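Local coordinates for protein FprA (Mycobacterium tuberculosis, PDB 1LQT) that uses bound FAD to pass electrons between NADPH and ferredoxin, and may supply electrons to cytochrome P450 systems, at residues A[43-48]-A[76-81]; A[286-291]-A[310-315]; A[424-429]-A[448-453]. One frame throughout, in Å; residues are numbered along the deposited sequence.

Interaction 1 of 3, residues A[43-48]-A[76-81]; sequences PTPWGL and FRFFGN. With FAD (flavin-adenine dinucleotide), chain H.
F78 meets P45 through the far end of its ring: CE1 of F78 lies 3.8 Å from CB of P45, and the two side chains cross at about a right angle. The same ring presents its edge to the backbone of P43, whose O lies near the ring plane, 3.9 Å from CE2 of F78. That oxygen is buried without a hydrogen-bond partner in the model; the ring's C-H edge, weakly positive, faces it. No hydrogen bond joins the two segments; the contact is made by van der Waals packing of rigid prolines and a flat aromatic ring. With CG anti to the backbone N (chi1 176°), the F78 ring reaches from the strand toward the loop, while N of G80 sits over one face of it, 3.5 Å above the plane. G80, having no side chain, lets the strand pass close to P43 beside the F78 ring, its CA 4.6 Å from CA of P43. Beyond the prolines, W46 rests a face of its indole on CG of P45 and meets W423 edge-to-face. The loop then turns at G47, whose positive phi and closeness to the FAD ribose both suit a residue without a side chain; its CA is 3.2 Å from O3B of FAD. Directly after it, N of L48 donates a nearly straight bond (172°) of 3.0 Å to O2A of FAD. Strand 76-80 pairs with strand 34-40, so the loop is braced against the Rossmann-type sheet as its backbone, at a helix start, grips the FAD pyrophosphate.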
loop_
_atom_site.group_PDB
_atom_site.type_symbol
_atom_site.label_atom_id
_atom_site.label_comp_id
_atom_site.label_asym_id
_atom_site.label_seq_id
_atom_site.Cartn_x
_atom_site.Cartn_y
_atom_site.Cartn_z
ATOM N N PRO A 43 -7.675 -14.260 0.134
ATOM C CA PRO A 43 -7.306 -15.567 0.672
ATOM C C PRO A 43 -5.967 -15.571 1.406
ATOM O O PRO A 43 -5.679 -16.498 2.160
ATOM C CB PRO A 43 -7.232 -16.453 -0.587
ATOM C CG PRO A 43 -8.153 -15.782 -1.531
ATOM C CD PRO A 43 -7.915 -14.327 -1.317
ATOM N N THR A 44 -5.151 -14.560 1.137
ATOM C CA THR A 44 -3.785 -14.482 1.609
ATOM C C THR A 44 -3.629 -13.343 2.607
ATOM O O THR A 44 -4.189 -12.279 2.379
ATOM C CB THR A 44 -2.834 -14.240 0.426
ATOM O OG1 THR A 44 -3.188 -12.994 -0.211
ATOM C CG2 THR A 44 -2.944 -15.309 -0.646
ATOM N N PRO A 45 -2.831 -13.548 3.650
ATOM C CA PRO A 45 -2.560 -12.502 4.636
ATOM C C PRO A 45 -1.453 -11.575 4.164
ATOM O O PRO A 45 -0.857 -11.742 3.094
ATOM C CB PRO A 45 -2.107 -13.309 5.853
ATOM C CG PRO A 45 -1.330 -14.458 5.214
ATOM C CD PRO A 45 -2.139 -14.800 3.997
ATOM N N TRP A 46 -1.206 -10.577 5.010
ATOM C CA TRP A 46 -0.032 -9.701 4.999
ATOM C C TRP A 46 -0.233 -8.349 4.322
ATOM O O TRP A 46 0.642 -7.500 4.367
ATOM C CB TRP A 46 1.262 -10.383 4.534
ATOM C CG TRP A 46 1.574 -11.679 5.282
ATOM C CD1 TRP A 46 1.107 -12.085 6.532
ATOM C CD2 TRP A 46 2.440 -12.704 4.840
ATOM N NE1 TRP A 46 1.608 -13.315 6.839
ATOM C CE2 TRP A 46 2.411 -13.732 5.807
ATOM C CE3 TRP A 46 3.220 -12.890 3.699
ATOM C CZ2 TRP A 46 3.173 -14.906 5.678
ATOM C CZ3 TRP A 46 3.965 -14.040 3.578
ATOM C CH2 TRP A 46 3.915 -15.044 4.544
ATOM N N GLY A 47 -1.386 -8.138 3.718
ATOM C CA GLY A 47 -1.709 -6.850 3.146
ATOM C C GLY A 47 -0.659 -6.412 2.163
ATOM O O GLY A 47 -0.214 -7.166 1.296
ATOM N N LEU A 48 -0.263 -5.155 2.258
ATOM C CA LEU A 48 0.698 -4.559 1.320
ATOM C C LEU A 48 2.085 -5.159 1.483
ATOM O O LEU A 48 2.910 -4.994 0.584
ATOM C CB LEU A 48 0.746 -3.052 1.469
ATOM C CG LEU A 48 -0.476 -2.289 0.959
ATOM C CD1 LEU A 48 -0.376 -0.841 1.396
ATOM C CD2 LEU A 48 -0.592 -2.369 -0.553
ATOM N N PHE A 76 -4.929 -17.371 18.422
ATOM C CA PHE A 76 -5.106 -16.640 17.172
ATOM C C PHE A 76 -5.718 -17.532 16.116
ATOM O O PHE A 76 -5.266 -18.672 15.937
ATOM C CB PHE A 76 -3.724 -16.194 16.693
ATOM C CG PHE A 76 -3.727 -15.445 15.395
ATOM C CD1 PHE A 76 -3.716 -16.103 14.196
ATOM C CD2 PHE A 76 -3.663 -14.059 15.393
ATOM C CE1 PHE A 76 -3.716 -15.363 13.001
ATOM C CE2 PHE A 76 -3.646 -13.342 14.231
ATOM C CZ PHE A 76 -3.694 -13.981 13.060
ATOM N N ARG A 77 -6.691 -16.995 15.374
ATOM C CA ARG A 77 -7.263 -17.677 14.219
ATOM C C ARG A 77 -7.303 -16.675 13.052
ATOM O O ARG A 77 -7.549 -15.492 13.256
ATOM C CB ARG A 77 -8.671 -18.183 14.490
ATOM C CG ARG A 77 -8.757 -19.184 15.612
ATOM C CD ARG A 77 -10.108 -19.862 15.760
ATOM N NE ARG A 77 -11.173 -18.894 16.028
ATOM C CZ ARG A 77 -12.411 -19.239 16.350
ATOM N NH1 ARG A 77 -12.731 -20.512 16.411
ATOM N NH2 ARG A 77 -13.320 -18.322 16.592
ATOM N N PHE A 78 -7.111 -17.198 11.848
ATOM C CA PHE A 78 -7.225 -16.457 10.603
ATOM C C PHE A 78 -8.372 -16.988 9.760
ATOM O O PHE A 78 -8.528 -18.188 9.610
ATOM C CB PHE A 78 -5.936 -16.626 9.813
ATOM C CG PHE A 78 -5.930 -15.980 8.435
ATOM C CD1 PHE A 78 -5.717 -14.627 8.292
ATOM C CD2 PHE A 78 -6.059 -16.741 7.283
ATOM C CE1 PHE A 78 -5.660 -14.071 7.035
ATOM C CE2 PHE A 78 -6.001 -16.183 6.030
ATOM C CZ PHE A 78 -5.806 -14.847 5.892
ATOM N N PHE A 79 -9.153 -16.085 9.205
ATOM C CA PHE A 79 -10.229 -16.413 8.297
ATOM C C PHE A 79 -10.100 -15.507 7.076
ATOM O O PHE A 79 -10.516 -14.345 7.096
ATOM C CB PHE A 79 -11.579 -16.199 8.952
ATOM C CG PHE A 79 -11.800 -17.005 10.207
ATOM C CD1 PHE A 79 -12.354 -18.275 10.159
ATOM C CD2 PHE A 79 -11.476 -16.502 11.443
ATOM C CE1 PHE A 79 -12.609 -18.996 11.316
ATOM C CE2 PHE A 79 -11.713 -17.254 12.605
ATOM C CZ PHE A 79 -12.266 -18.486 12.519
ATOM N N GLY A 80 -9.515 -16.061 6.030
ATOM C CA GLY A 80 -9.362 -15.353 4.777
ATOM C C GLY A 80 -10.538 -15.537 3.852
ATOM O O GLY A 80 -11.399 -16.383 4.063
ATOM N N ASN A 81 -10.585 -14.712 2.823
ATOM C CA ASN A 81 -11.704 -14.639 1.873
ATOM C C ASN A 81 -12.998 -14.238 2.567
ATOM O O ASN A 81 -14.064 -14.665 2.166
ATOM C CB ASN A 81 -11.862 -15.946 1.083
ATOM C CG ASN A 81 -12.722 -15.811 -0.144
ATOM O OD1 ASN A 81 -12.774 -14.763 -0.790
ATOM N ND2 ASN A 81 -13.401 -16.896 -0.494
HETATM P PA FAD H . -2.467 -2.876 4.525
HETATM O O1A FAD H . -3.017 -2.279 3.293
HETATM O O2A FAD H . -1.092 -3.436 4.528
HETATM O O5B FAD H . -3.437 -4.055 5.002
HETATM C C5B FAD H . -4.858 -3.884 4.934
HETATM C C4B FAD H . -5.459 -5.282 4.875
HETATM O O4B FAD H . -6.859 -5.146 5.104
HETATM C C3B FAD H . -5.292 -5.978 3.519
HETATM O O3B FAD H . -4.826 -7.301 3.650
HETATM C C2B FAD H . -6.677 -5.898 2.933
HETATM O O2B FAD H . -6.994 -6.875 1.969
HETATM C C1B FAD H . -7.548 -5.979 4.192
HETATM N N9A FAD H . -8.900 -5.460 4.036
HETATM C C8A FAD H . -9.249 -4.259 3.480
HETATM N N7A FAD H . -10.562 -4.065 3.498
HETATM C C5A FAD H . -11.082 -5.214 4.061
HETATM C C6A FAD H . -12.398 -5.598 4.328
HETATM N N6A FAD H . -13.454 -4.834 4.098
HETATM N N1A FAD H . -12.576 -6.815 4.912
HETATM C C2A FAD H . -11.494 -7.585 5.207
HETATM N N3A FAD H . -10.210 -7.276 4.983
HETATM C C4A FAD H . -10.056 -6.079 4.408
HETATM N N1 FAD H . 6.786 0.048 3.636
HETATM C C2 FAD H . 8.063 -0.346 3.907
HETATM O O2 FAD H . 8.489 -0.355 5.046
HETATM N N3 FAD H . 8.886 -0.715 2.855
HETATM C C4 FAD H . 8.477 -0.793 1.556
HETATM O O4 FAD H . 9.260 -1.172 0.657
HETATM C C4X FAD H . 7.149 -0.437 1.292
HETATM N N5 FAD H . 6.649 -0.511 0.011
HETATM C C5X FAD H . 5.359 -0.121 -0.239
HETATM C C6 FAD H . 4.864 -0.165 -1.519
HETATM C C7 FAD H . 3.596 0.289 -1.835
HETATM C C7M FAD H . 3.090 0.204 -3.249
HETATM C C8 FAD H . 2.789 0.774 -0.798
HETATM C C8M FAD H . 1.411 1.302 -1.085
HETATM C C9 FAD H . 3.267 0.804 0.510
HETATM C C9A FAD H . 4.548 0.361 0.809
HETATM N N10 FAD H . 5.056 0.404 2.112
HETATM C C10 FAD H . 6.340 -0.015 2.360
HETATM C "C1'" FAD H . 4.223 0.849 3.267
HETATM C "C2'" FAD H . 3.447 -0.316 3.878
HETATM O "O2'" FAD H . 2.858 -1.048 2.832
HETATM C "C3'" FAD H . 2.363 0.225 4.829
HETATM O "O3'" FAD H . 2.951 0.942 5.910
HETATM C "C4'" FAD H . 1.518 -0.839 5.530
HETATM O "O4'" FAD H . 1.300 -1.970 4.691
HETATM C "C5'" FAD H . 0.177 -0.251 5.972
HETATM O "O5'" FAD H . -0.422 -1.264 6.789
HETATM P P FAD H . -1.981 -1.400 7.054
HETATM O O1P FAD H . -2.088 -2.564 7.963
HETATM O O2P FAD H . -2.617 -0.118 7.484
HETATM O O3P FAD H . -2.641 -1.721 5.648
#

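Interaction 2 of 3, residues A[286-291]-A[310-315]; sequences RIVLGR and REELPA
In V288, CG1 stands anti to the backbone N (chi1 -178°), which spreads its two methyls between two neighbours on the facing strand. CG2 runs beside the extended side chain of E312 and lies 3.5 Å from OE2, while CG1 meets CD of R310, 3.9 Å away, where the arginine chain crosses it at about a right angle. R310 can lie over the strand in this way because its chain bends at chi2 (-73°), bringing NH1 to 3.7 Å from CA of G290; the guanidinium lies against this residue, which has no side chain. R286 and E312 carry opposite charges on the same face but form no salt bridge. On the other face, CG2 of I287 touches CB of L313 at 4.1 Å, and L289 approaches the same leucine with its CD1. Branching at CB suits V288 and I287 to the extended backbone, and L289 and L313 add apolar bulk on the I287 face.

The backbones form an antiparallel ladder. I287 and L313 exchange two bonds, as do L289 and E311; N of L289 to O of E311, at 2.7 Å, is nearly straight (174°). Between them, V288 and E312 form a non-hydrogen-bonded pair.

The charged ends find partners further out: E312 bridges to K279, E311 to R270 and R310 to D306. The two segments belong to the hairpin of strands 286-296 and 302-314, whose first strand also pairs with strand 273-279, while L313 and A315 reach strand 149-153 of the parallel sheet.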
loop_
_atom_site.group_PDB
_atom_site.type_symbol
_atom_site.label_atom_id
_atom_site.label_comp_id
_atom_site.label_asym_id
_atom_site.label_seq_id
_atom_site.Cartn_x
_atom_site.Cartn_y
_atom_site.Cartn_z
ATOM N N ARG A 286 -1.071 11.828 -25.322
ATOM C CA ARG A 286 -0.240 12.975 -24.934
ATOM C C ARG A 286 -0.757 13.516 -23.623
ATOM O O ARG A 286 -1.895 13.260 -23.229
ATOM C CB ARG A 286 -0.110 14.015 -26.006
ATOM C CG ARG A 286 -1.337 14.558 -26.557
ATOM C CD ARG A 286 -1.248 15.022 -28.086
ATOM N NE ARG A 286 -2.622 15.049 -28.550
ATOM C CZ ARG A 286 -3.239 14.087 -29.177
ATOM N NH1 ARG A 286 -2.572 13.042 -29.636
ATOM N NH2 ARG A 286 -4.539 14.223 -29.435
ATOM N N ILE A 287 0.106 14.260 -22.946
ATOM C CA ILE A 287 -0.257 14.890 -21.710
ATOM C C ILE A 287 0.146 16.344 -21.755
ATOM O O ILE A 287 1.203 16.700 -22.246
ATOM C CB ILE A 287 0.378 14.142 -20.492
ATOM C CG1 ILE A 287 -0.162 14.646 -19.150
ATOM C CG2 ILE A 287 1.898 14.164 -20.541
ATOM C CD1 ILE A 287 0.187 13.772 -17.966
ATOM N N VAL A 288 -0.739 17.171 -21.216
ATOM C CA VAL A 288 -0.479 18.599 -21.052
ATOM C C VAL A 288 0.051 18.835 -19.653
ATOM O O VAL A 288 -0.563 18.411 -18.684
ATOM C CB VAL A 288 -1.756 19.431 -21.270
ATOM C CG1 VAL A 288 -1.466 20.937 -21.156
ATOM C CG2 VAL A 288 -2.373 19.100 -22.622
ATOM N N LEU A 289 1.199 19.500 -19.578
ATOM C CA LEU A 289 1.880 19.793 -18.324
ATOM C C LEU A 289 1.930 21.299 -18.111
ATOM O O LEU A 289 2.007 22.086 -19.056
ATOM C CB LEU A 289 3.311 19.250 -18.387
ATOM C CG LEU A 289 3.426 17.750 -18.633
ATOM C CD1 LEU A 289 4.886 17.369 -18.815
ATOM C CD2 LEU A 289 2.783 16.929 -17.532
ATOM N N GLY A 290 1.858 21.677 -16.842
ATOM C CA GLY A 290 1.942 23.066 -16.433
ATOM C C GLY A 290 3.087 23.269 -15.468
ATOM O O GLY A 290 3.319 22.461 -14.578
ATOM N N ARG A 291 3.796 24.388 -15.617
ATOM C CA ARG A 291 4.874 24.726 -14.716
ATOM C C ARG A 291 4.307 25.465 -13.504
ATOM O O ARG A 291 3.488 26.365 -13.637
ATOM C CB ARG A 291 5.930 25.589 -15.431
ATOM C CG ARG A 291 7.131 25.884 -14.580
ATOM C CD ARG A 291 8.228 26.620 -15.317
ATOM N NE ARG A 291 7.896 27.994 -15.653
ATOM C CZ ARG A 291 8.236 29.060 -14.946
ATOM N NH1 ARG A 291 8.856 28.936 -13.807
ATOM N NH2 ARG A 291 7.957 30.271 -15.444
ATOM N N ARG A 310 1.803 26.125 -20.540
ATOM C CA ARG A 310 1.372 24.776 -20.962
ATOM C C ARG A 310 2.342 24.189 -21.972
ATOM O O ARG A 310 2.745 24.887 -22.893
ATOM C CB ARG A 310 -0.047 24.830 -21.517
ATOM C CG ARG A 310 -1.051 25.398 -20.526
ATOM C CD ARG A 310 -1.335 24.409 -19.408
ATOM N NE ARG A 310 -2.308 24.926 -18.446
ATOM C CZ ARG A 310 -2.007 25.443 -17.260
ATOM N NH1 ARG A 310 -0.759 25.560 -16.853
ATOM N NH2 ARG A 310 -2.978 25.833 -16.443
ATOM N N GLU A 311 2.657 22.911 -21.782
ATOM C CA GLU A 311 3.574 22.132 -22.626
ATOM C C GLU A 311 2.833 20.808 -22.877
ATOM O O GLU A 311 2.193 20.298 -21.981
ATOM C CB GLU A 311 4.851 21.829 -21.766
ATOM C CG GLU A 311 5.904 20.868 -22.257
ATOM C CD GLU A 311 6.873 20.447 -21.150
ATOM O OE1 GLU A 311 7.568 19.409 -21.327
ATOM O OE2 GLU A 311 6.948 21.123 -20.095
ATOM N N GLU A 312 2.933 20.251 -24.072
ATOM C CA GLU A 312 2.383 18.918 -24.342
ATOM C C GLU A 312 3.547 17.967 -24.626
ATOM O O GLU A 312 4.536 18.336 -25.275
ATOM C CB GLU A 312 1.357 18.927 -25.497
ATOM C CG GLU A 312 0.195 19.894 -25.258
ATOM C CD GLU A 312 -1.051 19.628 -26.087
ATOM O OE1 GLU A 312 -1.027 18.716 -26.927
ATOM O OE2 GLU A 312 -2.078 20.325 -25.836
ATOM N N LEU A 313 3.416 16.743 -24.130
ATOM C CA LEU A 313 4.416 15.696 -24.282
ATOM C C LEU A 313 3.728 14.406 -24.748
ATOM O O LEU A 313 2.733 14.026 -24.134
ATOM C CB LEU A 313 5.036 15.447 -22.912
ATOM C CG LEU A 313 6.193 14.484 -22.794
ATOM C CD1 LEU A 313 7.409 14.987 -23.531
ATOM C CD2 LEU A 313 6.541 14.299 -21.307
ATOM N N PRO A 314 4.200 13.722 -25.794
ATOM C CA PRO A 314 3.589 12.434 -26.144
ATOM C C PRO A 314 3.793 11.414 -25.044
ATOM O O PRO A 314 4.867 11.355 -24.468
ATOM C CB PRO A 314 4.332 12.008 -27.408
ATOM C CG PRO A 314 5.005 13.274 -27.883
ATOM C CD PRO A 314 5.305 14.096 -26.688
ATOM N N ALA A 315 2.786 10.617 -24.776
ATOM C CA ALA A 315 2.885 9.554 -23.791
ATOM C C ALA A 315 1.800 8.563 -24.054
ATOM O O ALA A 315 0.723 8.949 -24.477
ATOM C CB ALA A 315 2.775 10.097 -22.397
#

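Interaction 3 of 3, residues A[424-429]-A[448-453]; sequences QVIDAF and AELLRI
Two helices near the C-terminus, 420-434 and 447-454, cross here at a steep angle, the axes of their short segments 9.5 Å apart and 109° from one another. I453 is the central residue of the contact. Its CG1 sits over the centre of the F429 ring in a CH-pi contact, 4.0 Å from the centroid and only 10° off the normal, and its CD1 reaches CE1 of the same ring at 3.5 Å. CG of F429, anti to the backbone N (chi1 -173°), carries the ring out toward I453, and rotation about chi2 turns a face to it. The other branch of the isoleucine, CG2, lies near CB of F429 and touches CG1 of V425 at 4.0 Å. Branching at CB suits I453 to this place: CG1 and CD1 lie on the ring, while CG2 fits between F429, V425 and I426.

Deeper in the interface, I426 and L450 cross at about a right angle, with CG2 of I426 and CD2 of L450 3.8 Å apart. CD1 of I426 extends further, to 3.6 Å from the backbone O of L450. No hydrogen bond links the segments, so the helices are held by apolar packing. F429 and L450 also touch L444, in the loop joining the helices. On another side of helix 420-434, the carboxylate of D427 bridges to R441 and R431. The result is a steeply crossed helix-loop-helix packing at the C-terminal end of the chain, made through isoleucine, leucine, valine and phenylalanine side chains.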
loop_
_atom_site.group_PDB
_atom_site.type_symbol
_atom_site.label_atom_id
_atom_site.label_comp_id
_atom_site.label_asym_id
_atom_site.label_seq_id
_atom_site.Cartn_x
_atom_site.Cartn_y
_atom_site.Cartn_z
ATOM N N GLN A 424 -1.611 -21.838 4.415
ATOM C CA GLN A 424 -0.286 -22.449 4.371
ATOM C C GLN A 424 -0.104 -23.317 3.139
ATOM O O GLN A 424 1.003 -23.434 2.622
ATOM C CB GLN A 424 -0.004 -23.198 5.671
ATOM C CG GLN A 424 0.184 -22.246 6.853
ATOM C CD GLN A 424 0.240 -22.933 8.180
ATOM O OE1 GLN A 424 0.498 -24.099 8.270
ATOM N NE2 GLN A 424 0.026 -22.195 9.234
ATOM N N VAL A 425 -1.175 -23.929 2.662
ATOM C CA VAL A 425 -1.140 -24.697 1.412
ATOM C C VAL A 425 -0.931 -23.764 0.225
ATOM O O VAL A 425 -0.076 -24.039 -0.614
ATOM C CB VAL A 425 -2.423 -25.540 1.242
ATOM C CG1 VAL A 425 -2.418 -26.290 -0.063
ATOM C CG2 VAL A 425 -2.577 -26.508 2.410
ATOM N N ILE A 426 -1.689 -22.682 0.127
ATOM C CA ILE A 426 -1.449 -21.682 -0.908
ATOM C C ILE A 426 0.012 -21.241 -0.898
ATOM O O ILE A 426 0.657 -21.179 -1.930
ATOM C CB ILE A 426 -2.371 -20.468 -0.724
ATOM C CG1 ILE A 426 -3.833 -20.843 -1.025
ATOM C CG2 ILE A 426 -1.921 -19.296 -1.608
ATOM C CD1 ILE A 426 -4.850 -19.779 -0.613
ATOM N N ASP A 427 0.509 -20.888 0.290
ATOM C CA ASP A 427 1.866 -20.402 0.440
ATOM C C ASP A 427 2.878 -21.425 -0.081
ATOM O O ASP A 427 3.790 -21.092 -0.837
ATOM C CB ASP A 427 2.095 -20.079 1.906
ATOM C CG ASP A 427 3.451 -19.538 2.201
ATOM O OD1 ASP A 427 3.950 -18.708 1.422
ATOM O OD2 ASP A 427 4.067 -19.956 3.185
ATOM N N ALA A 428 2.714 -22.669 0.345
ATOM C CA ALA A 428 3.615 -23.707 -0.093
ATOM C C ALA A 428 3.558 -23.897 -1.599
ATOM O O ALA A 428 4.595 -24.107 -2.236
ATOM C CB ALA A 428 3.279 -24.995 0.627
ATOM N N PHE A 429 2.365 -23.862 -2.157
ATOM C CA PHE A 429 2.208 -24.000 -3.598
ATOM C C PHE A 429 2.969 -22.910 -4.331
ATOM O O PHE A 429 3.693 -23.177 -5.285
ATOM C CB PHE A 429 0.714 -23.948 -3.911
ATOM C CG PHE A 429 0.351 -24.249 -5.337
ATOM C CD1 PHE A 429 -0.140 -25.498 -5.704
ATOM C CD2 PHE A 429 0.461 -23.276 -6.326
ATOM C CE1 PHE A 429 -0.519 -25.759 -6.990
ATOM C CE2 PHE A 429 0.109 -23.548 -7.606
ATOM C CZ PHE A 429 -0.380 -24.794 -7.938
ATOM N N ALA A 448 -10.107 -17.289 -8.227
ATOM C CA ALA A 448 -10.431 -18.666 -8.608
ATOM C C ALA A 448 -9.233 -19.595 -8.420
ATOM O O ALA A 448 -9.360 -20.698 -7.931
ATOM C CB ALA A 448 -10.937 -18.730 -10.022
ATOM N N GLU A 449 -8.056 -19.141 -8.823
ATOM C CA GLU A 449 -6.875 -20.005 -8.687
ATOM C C GLU A 449 -6.437 -20.129 -7.240
ATOM O O GLU A 449 -5.996 -21.181 -6.825
ATOM C CB GLU A 449 -5.731 -19.524 -9.536
ATOM C CG GLU A 449 -5.939 -19.495 -11.049
ATOM C CD GLU A 449 -4.924 -18.498 -11.667
ATOM O OE1 GLU A 449 -3.903 -18.910 -12.259
ATOM O OE2 GLU A 449 -5.071 -17.264 -11.513
ATOM N N LEU A 450 -6.544 -19.041 -6.476
ATOM C CA LEU A 450 -6.270 -19.117 -5.056
ATOM C C LEU A 450 -7.164 -20.116 -4.360
ATOM O O LEU A 450 -6.703 -20.900 -3.529
ATOM C CB LEU A 450 -6.403 -17.731 -4.401
ATOM C CG LEU A 450 -5.256 -16.778 -4.723
ATOM C CD1 LEU A 450 -5.680 -15.332 -4.543
ATOM C CD2 LEU A 450 -4.022 -17.119 -3.860
ATOM N N LEU A 451 -8.444 -20.063 -4.668
ATOM C CA LEU A 451 -9.384 -20.959 -4.022
ATOM C C LEU A 451 -9.283 -22.394 -4.508
ATOM O O LEU A 451 -9.547 -23.330 -3.750
ATOM C CB LEU A 451 -10.806 -20.434 -4.177
ATOM C CG LEU A 451 -11.086 -19.103 -3.492
ATOM C CD1 LEU A 451 -12.570 -18.776 -3.668
ATOM C CD2 LEU A 451 -10.735 -19.070 -2.025
ATOM N N ARG A 452 -8.859 -22.597 -5.749
ATOM C CA ARG A 452 -8.637 -23.957 -6.252
ATOM C C ARG A 452 -7.642 -24.663 -5.351
ATOM O O ARG A 452 -7.784 -25.843 -5.054
ATOM C CB ARG A 452 -8.130 -23.897 -7.693
ATOM C CG ARG A 452 -7.783 -25.215 -8.366
ATOM C CD ARG A 452 -7.274 -24.977 -9.759
ATOM N NE ARG A 452 -7.040 -26.191 -10.494
ATOM C CZ ARG A 452 -6.454 -26.213 -11.670
ATOM N NH1 ARG A 452 -6.024 -25.091 -12.211
ATOM N NH2 ARG A 452 -6.261 -27.363 -12.300
ATOM N N ILE A 453 -6.626 -23.928 -4.910
ATOM C CA ILE A 453 -5.568 -24.502 -4.105
ATOM C C ILE A 453 -5.890 -24.428 -2.619
ATOM O O ILE A 453 -5.624 -25.349 -1.880
ATOM C CB ILE A 453 -4.211 -23.807 -4.439
ATOM C CG1 ILE A 453 -3.861 -23.971 -5.909
ATOM C CG2 ILE A 453 -3.108 -24.315 -3.504
ATOM C CD1 ILE A 453 -3.967 -25.373 -6.470
#

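In the fold
Along the chain the contacts come in series, interaction 1 first and interaction 3 last. Interactions 1 and 3 lie on the same side of the molecule, with centres about 13 Å apart, and touch directly: T44 CG2 meets L450 CD2 at 3.8 Å, and P43 packs on both I426 and L450. The C-terminal helices thus pack against loop 43-48, whose L48 N bonds to FAD, although they lie far from it in sequence. Interaction 2 stands on the opposite side of the chain's centre from interaction 1, about 43 Å between centres, in the three-stranded hairpin sheet beside the parallel sheet of the NADP-binding region. Interaction 1 touches the FAD site directly, whereas the L289 side chain of interaction 2 is about 10 Å from the bound NADP derivative.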